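Local coordinates for protein cyclic nucleotide-gated potassium channel mll3241 (Mesorhizobium loti, PDB 4MUV) that forms a homotetrameric potassium channel activated by cyclic AMP, of which this chain is the cytoplasmic cyclic nucleotide-binding domain, at residues Ile124-Ile127 / Phe128-Ala132. The protein carries 3 engineered substitutions. Numbering follows the deposited sequence.
Sequences IAEI and FRKTA
Ile124 and Phe128, one turn apart on helix 122-139, lie side by side and point the same way into the domain. Branch methyl CG2 of Ile124 meets the ring obliquely, 3.3 Å from CE2 of Phe128, a tight approach. That methyl stands anti to the backbone N (chi1 -78°), which sets it against the ring. The ring of Phe128 is enclosed further by Phe114 and Leu117 of helix 111-120, by Ile89 of helix 85-90, and by Phe82, which it meets edge-to-face. With an alanine in place of Phe128, the Ile124 methyl would probably lose its aromatic neighbour and a gap is likely to open among these side chains. The opposite character prevails around Glu126, whose neighbours Arg129 and Lys130 are exposed. In one of two conformers modelled for Glu126, Arg129 grips the carboxylate side-on: NE reaches Glu126 OE1 at 2.9 Å and NH2 reaches Glu126 OE2 at 2.6 Å. Both oxygens lie near the guanidinium plane but are met from above the carboxylate plane, the two groups being turned 49° apart. Lys130 adds a long salt bridge from NZ to Glu126 OE2 at 3.8 Å. With the second conformer present, this network is doubtful as a fixed feature. The i to i+4 backbone bonds, such as Phe128 N to Ile124 O at 3.0 Å, hold the turns together. Near the cyclic GMP, Thr131 touches Glu85 of the pocket. The whole is an amphipathic alpha-helix, the C-terminal helix of a cyclic nucleotide-binding domain, which also carries the ligand-pocket residue Arg135.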
loop_
_atom_site.group_PDB
_atom_site.type_symbol
_atom_site.label_atom_id
_atom_site.label_comp_id
_atom_site.label_asym_id
_atom_site.label_seq_id
_atom_site.Cartn_x
_atom_site.Cartn_y
_atom_site.Cartn_z
ATOM N N ILE A 124 4.610 3.630 13.139
ATOM C CA ILE A 124 4.154 3.101 11.868
ATOM C C ILE A 124 5.152 2.080 11.325
ATOM O O ILE A 124 4.758 1.038 10.789
ATOM C CB ILE A 124 3.836 4.230 10.859
ATOM C CG1 ILE A 124 2.463 4.847 11.188
ATOM C CG2 ILE A 124 3.856 3.719 9.424
ATOM C CD1 ILE A 124 2.084 5.999 10.312
ATOM N N ALA A 125 6.445 2.358 11.482
ATOM C CA ALA A 125 7.463 1.419 11.030
ATOM C C ALA A 125 7.245 0.071 11.693
ATOM O O ALA A 125 7.376 -0.977 11.048
ATOM C CB ALA A 125 8.825 1.929 11.363
ATOM N N GLU A 126 6.917 0.078 12.982
ATOM C CA GLU A 126 6.678 -1.156 13.725
ATOM C C GLU A 126 5.418 -1.873 13.259
ATOM O O GLU A 126 5.392 -3.102 13.189
ATOM C CB GLU A 126 6.600 -0.870 15.232
ATOM C CG GLU A 126 6.546 -2.127 16.113
ATOM C CD GLU A 126 7.863 -2.891 16.146
ATOM O OE1 GLU A 126 8.753 -2.617 15.314
ATOM O OE2 GLU A 126 8.018 -3.772 17.017
ATOM N N ILE A 127 4.368 -1.104 12.951
ATOM C CA ILE A 127 3.155 -1.718 12.401
ATOM C C ILE A 127 3.477 -2.436 11.093
ATOM O O ILE A 127 3.028 -3.565 10.881
ATOM C CB ILE A 127 2.026 -0.704 12.207
ATOM C CG1 ILE A 127 1.486 -0.312 13.584
ATOM C CG2 ILE A 127 0.901 -1.267 11.324
ATOM C CD1 ILE A 127 0.684 0.969 13.586
ATOM N N PHE A 128 4.265 -1.821 10.217
ATOM C CA PHE A 128 4.626 -2.494 8.958
ATOM C C PHE A 128 5.447 -3.761 9.237
ATOM O O PHE A 128 5.222 -4.808 8.632
ATOM C CB PHE A 128 5.419 -1.555 8.047
ATOM C CG PHE A 128 4.611 -0.445 7.415
ATOM C CD1 PHE A 128 3.350 -0.659 6.918
ATOM C CD2 PHE A 128 5.139 0.830 7.339
ATOM C CE1 PHE A 128 2.661 0.364 6.324
ATOM C CE2 PHE A 128 4.453 1.849 6.741
ATOM C CZ PHE A 128 3.204 1.619 6.239
ATOM N N ARG A 129 6.405 -3.651 10.155
ATOM C CA ARG A 129 7.294 -4.767 10.450
ATOM C C ARG A 129 6.466 -5.940 11.003
ATOM O O ARG A 129 6.652 -7.097 10.595
ATOM C CB ARG A 129 8.395 -4.355 11.443
ATOM C CG ARG A 129 9.482 -5.440 11.661
ATOM C CD ARG A 129 10.490 -5.069 12.749
ATOM N NE ARG A 129 9.867 -5.031 14.071
ATOM C CZ ARG A 129 9.583 -6.100 14.809
ATOM N NH1 ARG A 129 9.872 -7.320 14.382
ATOM N NH2 ARG A 129 9.003 -5.941 15.987
ATOM N N LYS A 130 5.548 -5.650 11.921
ATOM C CA LYS A 130 4.714 -6.705 12.500
ATOM C C LYS A 130 3.712 -7.283 11.509
ATOM O O LYS A 130 3.436 -8.471 11.535
ATOM C CB LYS A 130 4.018 -6.213 13.757
ATOM C CG LYS A 130 4.975 -6.034 14.914
ATOM C CD LYS A 130 4.258 -5.541 16.154
ATOM C CE LYS A 130 5.237 -5.324 17.283
ATOM N NZ LYS A 130 4.621 -4.664 18.465
ATOM N N THR A 131 3.166 -6.450 10.637
ATOM C CA THR A 131 2.252 -6.927 9.595
ATOM C C THR A 131 2.981 -7.902 8.661
ATOM O O THR A 131 2.443 -8.956 8.313
ATOM C CB THR A 131 1.639 -5.746 8.809
ATOM O OG1 THR A 131 0.814 -4.976 9.689
ATOM C CG2 THR A 131 0.787 -6.254 7.671
ATOM N N ALA A 132 4.218 -7.581 8.284
ATOM C CA ALA A 132 5.027 -8.484 7.455
ATOM C C ALA A 132 5.246 -9.815 8.172
ATOM O O ALA A 132 5.079 -10.882 7.565
ATOM C CB ALA A 132 6.360 -7.841 7.108
#